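Local coordinates for protein transcriptional regulator, ROK family (Vibrio cholerae O1 biovar eltor, PDB 1Z05) that probably binds DNA and regulates transcription in carbohydrate metabolism, as a zinc-binding member of the ROK family and a homolog of Escherichia coli Mlc, at residues His81-Thr86 with Val99-Asn104; His140-Asp145 with Met190-Val195. One frame throughout, in Å; residues are numbered along the deposited sequence. Where two conformers were deposited one is given.

How the interactions relate
Interaction 1 (81-86 with 99-104) closes along the chain before interaction 2 (140-145 with 190-195) opens. Their centres lie 44 Å apart and their nearest atoms about 30 Å. Interaction 1 is a two-stranded antiparallel sheet, its strands joined through helix 88-94, consistent with the wing of a winged-helix DNA-binding domain. Interaction 2 lies within the ROK region, where the start of helix 144-161 meets the loop between strand 186-189 and helix 200-208. Both stand away from the zinc site of His269, Cys279, Cys281 and Cys286, and neither involves another subunit. A sulfate sits on His192 N in interaction 2, and the Glu85 side chain of interaction 1 is about 6 Å from another; both ions probably came from the crystallisation liquor.

Interaction 1: His81-Thr86 with Val99-Asn104; sequences HLIHET and VGLQTN
His84 and Gln102 face each other as a hydrogen-bonded pair of the antiparallel strands 83-86 and 99-103, with both bonds (His84 N to Gln102 O and Gln102 N to His84 O) measuring 2.8 Å. Thr86 and Val99 exchange a second, longer pair; the register slips by one residue between the two, a beta bulge. At the other end Asn104 N donates to Leu82 O at 2.9 Å, reaching it from above the carbonyl plane. Asn104 ND2 makes a weak bond to the O of His81, whose positive phi closes helix 67-79 in a Schellman motif; Trp108 NE1 also bonds that oxygen.

Among the apolar contacts, Leu101 CD2 is shared: it touches Ile83 CD1 at 3.8 Å and Glu85 CB at 3.7 Å. Glu85 runs alongside Leu101, its CG lodged between the backbone N and carbonyl carbon (chi1 58°). Ile83, Leu101 and the aliphatic part of Glu85 meet helix 67-79.

The opposite face is mixed, carrying His84, Thr86, Val99 and Gln102, the last two touching Pro53. In one of its two conformers, the His84 imidazole crosses Asn104 at about a right angle, CD2 lying 3.6 Å from Asn104 CB, and a water in the ring plane links NE2 to Thr103 O.

Main-chain bonds thus hold the strands together, while the Glu85 carboxylate beside Leu101 has its charge met by Arg56 in a salt bridge.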
# COMPACT_ATOMS: atom_id res chain seq x y z
N HIS A 81 5.24 -12.98 -32.28
CA HIS A 81 4.00 -12.45 -32.89
C HIS A 81 3.09 -11.71 -31.90
O HIS A 81 1.87 -11.73 -32.03
CB HIS A 81 3.23 -13.56 -33.62
CG HIS A 81 4.07 -14.32 -34.60
ND1 HIS A 81 4.43 -15.64 -34.42
CD2 HIS A 81 4.66 -13.93 -35.76
CE1 HIS A 81 5.18 -16.03 -35.43
NE2 HIS A 81 5.34 -15.01 -36.25
N LEU A 82 3.70 -11.06 -30.92
CA LEU A 82 2.96 -10.25 -29.95
C LEU A 82 2.82 -8.81 -30.44
O LEU A 82 1.88 -8.10 -30.06
CB LEU A 82 3.65 -10.29 -28.58
CG LEU A 82 3.39 -11.61 -27.86
CD1 LEU A 82 4.41 -11.87 -26.76
CD2 LEU A 82 1.94 -11.64 -27.32
N ILE A 83 3.78 -8.39 -31.26
CA ILE A 83 3.74 -7.07 -31.89
C ILE A 83 4.05 -7.22 -33.36
O ILE A 83 4.56 -8.27 -33.78
CB ILE A 83 4.70 -6.03 -31.22
CG1 ILE A 83 6.19 -6.39 -31.44
CG2 ILE A 83 4.33 -5.83 -29.74
CD1 ILE A 83 7.18 -5.41 -30.81
N HIS A 84 3.73 -6.19 -34.13
CA HIS A 84 4.01 -6.22 -35.55
C HIS A 84 4.27 -4.82 -36.09
O HIS A 84 3.86 -3.83 -35.48
CB HIS A 84 2.89 -6.91 -36.33
CG HIS A 84 1.63 -6.10 -36.42
ND1 HIS A 84 1.28 -5.40 -37.55
CD2 HIS A 84 0.64 -5.89 -35.52
CE1 HIS A 84 0.12 -4.79 -37.35
NE2 HIS A 84 -0.29 -5.08 -36.13
N GLU A 85 4.95 -4.77 -37.23
CA GLU A 85 5.23 -3.53 -37.95
C GLU A 85 5.18 -3.83 -39.45
O GLU A 85 5.19 -5.00 -39.86
CB GLU A 85 6.62 -3.01 -37.59
CG GLU A 85 7.74 -4.01 -37.90
CD GLU A 85 9.15 -3.47 -37.63
OE1 GLU A 85 9.32 -2.23 -37.56
OE2 GLU A 85 10.07 -4.29 -37.48
N THR A 86 5.10 -2.79 -40.28
CA THR A 86 5.43 -2.92 -41.69
C THR A 86 6.83 -2.31 -41.84
O THR A 86 7.00 -1.09 -41.67
CB THR A 86 4.42 -2.22 -42.64
OG1 THR A 86 3.10 -2.71 -42.41
CG2 THR A 86 4.79 -2.46 -44.12
N VAL A 99 5.05 1.25 -41.38
CA VAL A 99 4.19 1.51 -40.23
C VAL A 99 4.91 1.04 -38.98
O VAL A 99 5.49 -0.05 -38.96
CB VAL A 99 2.79 0.82 -40.35
CG1 VAL A 99 1.90 1.15 -39.16
CG2 VAL A 99 2.07 1.25 -41.62
N GLY A 100 4.88 1.89 -37.95
CA GLY A 100 5.54 1.61 -36.69
C GLY A 100 4.91 0.45 -35.95
O GLY A 100 3.89 -0.09 -36.38
N LEU A 101 5.52 0.07 -34.84
CA LEU A 101 5.11 -1.11 -34.08
C LEU A 101 3.75 -0.94 -33.41
O LEU A 101 3.45 0.10 -32.83
CB LEU A 101 6.17 -1.48 -33.04
CG LEU A 101 7.51 -1.95 -33.62
CD1 LEU A 101 8.65 -1.65 -32.65
CD2 LEU A 101 7.48 -3.42 -33.99
N GLN A 102 2.92 -1.99 -33.52
CA GLN A 102 1.62 -2.05 -32.87
C GLN A 102 1.44 -3.43 -32.24
O GLN A 102 2.07 -4.41 -32.67
CB GLN A 102 0.47 -1.85 -33.86
CG GLN A 102 0.52 -0.55 -34.65
CD GLN A 102 -0.65 -0.45 -35.63
OE1 GLN A 102 -0.52 -0.78 -36.80
NE2 GLN A 102 -1.80 -0.01 -35.13
N THR A 103 0.59 -3.52 -31.23
CA THR A 103 0.29 -4.82 -30.65
C THR A 103 -0.50 -5.65 -31.68
O THR A 103 -1.33 -5.11 -32.43
CB THR A 103 -0.50 -4.71 -29.34
OG1 THR A 103 -1.64 -3.87 -29.54
CG2 THR A 103 0.37 -4.11 -28.26
N ASN A 104 -0.20 -6.94 -31.70
CA ASN A 104 -0.81 -7.88 -32.62
C ASN A 104 -1.75 -8.80 -31.84
O ASN A 104 -1.47 -9.98 -31.65
CB ASN A 104 0.28 -8.68 -33.33
CG ASN A 104 -0.25 -9.56 -34.44
OD1 ASN A 104 -1.34 -9.33 -34.98
ND2 ASN A 104 0.53 -10.57 -34.81
O HOH W 1 -2.83 -3.69 -34.82

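Interaction 2: His140-Asp145 with Met190-Val195; sequences HEIDQD and MPHYNV. With SO4 (sulfate ion), chain F.
With CG anti to the backbone N (chi1 180°), Asn194 extends its amide toward Asp143. Asp143 sets off away from the loop, but CG beside its backbone N (chi1 -71°) lets OD1 return to it. Asn194 ND2 donates to Asp143 OD1 at 2.9 Å, a fairly straight bond. The oxygen lies close to the amide plane and is approached nearly along its C-O axis, although the carboxylate and amide planes are turned 68° apart.

Two backbone bonds flank this side-chain link. Asn194 N reaches Ile142 O at 2.8 Å from above the carbonyl plane, and Asn194 O receives a weak bond from Gln144 N. The extended side chain of Gln144 continues past Val195 to bond Lys196 N through OE1.

Tyr193 turns its ring edge to the same segment: Glu141 O lies near the ring plane, 3.4 Å from CE1. One face of the phenol is covered by His192, whose CD2 sits over the ring centre, and its hydroxyl bonds Gly116 O. Ile142 CD1 comes within 3.9 Å of His192 NE2, the two side chains crossing at about a right angle. A water in the imidazole plane joins that NE2 to Glu141 O. Beyond, His192 N donates to a sulfate oxygen, O2, at 3.1 Å; the ion probably came from the crystallisation liquor.

Asp143 occupies the N-cap position of helix 144-161, but its carboxylate bonds Asn194 instead of capping. One residue, Asn194, thereby grips three in a row, Ile142, Asp143 and Gln144, through its N, ND2 and O; its neutral amide meets a carboxylate that, at this exposed place, probably stays ionised.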
# COMPACT_ATOMS: atom_id res chain seq x y z
N HIS A 140 -22.93 -27.36 -7.40
CA HIS A 140 -23.55 -27.75 -6.14
C HIS A 140 -22.57 -28.46 -5.20
O HIS A 140 -22.95 -28.95 -4.13
CB HIS A 140 -24.82 -28.57 -6.40
CG HIS A 140 -25.78 -27.89 -7.34
ND1 HIS A 140 -26.00 -28.33 -8.63
CD2 HIS A 140 -26.53 -26.77 -7.19
CE1 HIS A 140 -26.87 -27.53 -9.22
NE2 HIS A 140 -27.21 -26.58 -8.37
N GLU A 141 -21.30 -28.49 -5.60
CA GLU A 141 -20.22 -28.99 -4.74
C GLU A 141 -19.89 -27.96 -3.68
O GLU A 141 -20.02 -26.75 -3.91
CB GLU A 141 -18.98 -29.31 -5.58
CG GLU A 141 -19.15 -30.52 -6.52
CD GLU A 141 -19.74 -30.16 -7.89
OE1 GLU A 141 -20.24 -29.03 -8.07
OE2 GLU A 141 -19.71 -31.02 -8.79
N ILE A 142 -19.46 -28.45 -2.51
CA ILE A 142 -19.16 -27.59 -1.36
C ILE A 142 -17.72 -27.77 -0.89
O ILE A 142 -17.00 -26.80 -0.65
CB ILE A 142 -20.14 -27.89 -0.18
CG1 ILE A 142 -21.57 -27.46 -0.53
CG2 ILE A 142 -19.64 -27.25 1.12
CD1 ILE A 142 -21.75 -25.96 -0.85
N ASP A 143 -17.31 -29.03 -0.76
CA ASP A 143 -16.00 -29.37 -0.22
C ASP A 143 -14.89 -29.24 -1.25
O ASP A 143 -15.08 -29.58 -2.41
CB ASP A 143 -16.02 -30.78 0.39
CG ASP A 143 -16.84 -30.84 1.67
OD1 ASP A 143 -16.75 -29.91 2.49
OD2 ASP A 143 -17.58 -31.84 1.86
N GLN A 144 -13.75 -28.75 -0.77
CA GLN A 144 -12.56 -28.41 -1.56
C GLN A 144 -12.22 -29.38 -2.69
O GLN A 144 -12.13 -28.97 -3.85
CB GLN A 144 -11.36 -28.27 -0.61
CG GLN A 144 -10.10 -27.68 -1.22
CD GLN A 144 -8.97 -27.63 -0.21
OE1 GLN A 144 -9.07 -26.96 0.81
NE2 GLN A 144 -7.88 -28.34 -0.49
N ASP A 145 -12.02 -30.65 -2.36
CA ASP A 145 -11.64 -31.66 -3.35
C ASP A 145 -12.67 -31.79 -4.47
O ASP A 145 -12.31 -31.93 -5.63
CB ASP A 145 -11.40 -33.03 -2.69
CG ASP A 145 -10.16 -33.06 -1.82
OD1 ASP A 145 -9.31 -32.15 -1.92
OD2 ASP A 145 -10.02 -34.02 -1.02
N MET A 190 -12.81 -19.21 1.85
CA MET A 190 -13.75 -18.41 1.07
C MET A 190 -15.20 -18.60 1.51
O MET A 190 -15.50 -19.57 2.22
CB MET A 190 -13.57 -18.69 -0.43
CG MET A 190 -13.99 -20.07 -0.89
SD MET A 190 -13.78 -20.26 -2.66
CE MET A 190 -14.73 -18.87 -3.28
N PRO A 191 -16.10 -17.68 1.11
CA PRO A 191 -17.51 -17.87 1.44
C PRO A 191 -18.10 -19.04 0.65
O PRO A 191 -17.54 -19.42 -0.38
CB PRO A 191 -18.18 -16.56 0.99
CG PRO A 191 -17.06 -15.62 0.68
CD PRO A 191 -15.87 -16.44 0.35
N HIS A 192 -19.19 -19.61 1.16
CA HIS A 192 -19.98 -20.64 0.46
C HIS A 192 -19.32 -22.02 0.46
O HIS A 192 -19.91 -22.99 0.93
CB HIS A 192 -20.34 -20.20 -0.97
CG HIS A 192 -21.25 -21.15 -1.68
ND1 HIS A 192 -22.62 -21.13 -1.51
CD2 HIS A 192 -21.00 -22.15 -2.56
CE1 HIS A 192 -23.17 -22.08 -2.26
NE2 HIS A 192 -22.20 -22.71 -2.90
N TYR A 193 -18.11 -22.10 -0.08
CA TYR A 193 -17.39 -23.37 -0.18
C TYR A 193 -16.59 -23.65 1.08
O TYR A 193 -16.17 -22.73 1.79
CB TYR A 193 -16.49 -23.39 -1.42
CG TYR A 193 -17.20 -23.07 -2.72
CD1 TYR A 193 -17.94 -24.05 -3.38
CD2 TYR A 193 -17.13 -21.80 -3.28
CE1 TYR A 193 -18.60 -23.77 -4.57
CE2 TYR A 193 -17.79 -21.50 -4.48
CZ TYR A 193 -18.52 -22.50 -5.11
OH TYR A 193 -19.18 -22.24 -6.29
N ASN A 194 -16.40 -24.94 1.37
CA ASN A 194 -15.57 -25.36 2.48
C ASN A 194 -14.14 -25.55 1.99
O ASN A 194 -13.75 -26.63 1.54
CB ASN A 194 -16.13 -26.65 3.09
CG ASN A 194 -15.30 -27.15 4.27
OD1 ASN A 194 -14.60 -26.37 4.93
ND2 ASN A 194 -15.37 -28.45 4.53
N VAL A 195 -13.36 -24.47 2.10
CA VAL A 195 -12.01 -24.41 1.55
C VAL A 195 -10.96 -24.10 2.62
O VAL A 195 -11.19 -23.28 3.51
CB VAL A 195 -11.93 -23.39 0.38
CG1 VAL A 195 -10.50 -22.97 0.08
CG2 VAL A 195 -12.59 -23.98 -0.85
S SO4 F . -20.84 -18.82 4.14
O1 SO4 F . -21.27 -20.20 3.90
O2 SO4 F . -19.39 -18.76 4.16
O3 SO4 F . -21.36 -17.96 3.08
O4 SO4 F . -21.37 -18.37 5.42
O HOH W 2 -22.29 -25.10 -4.43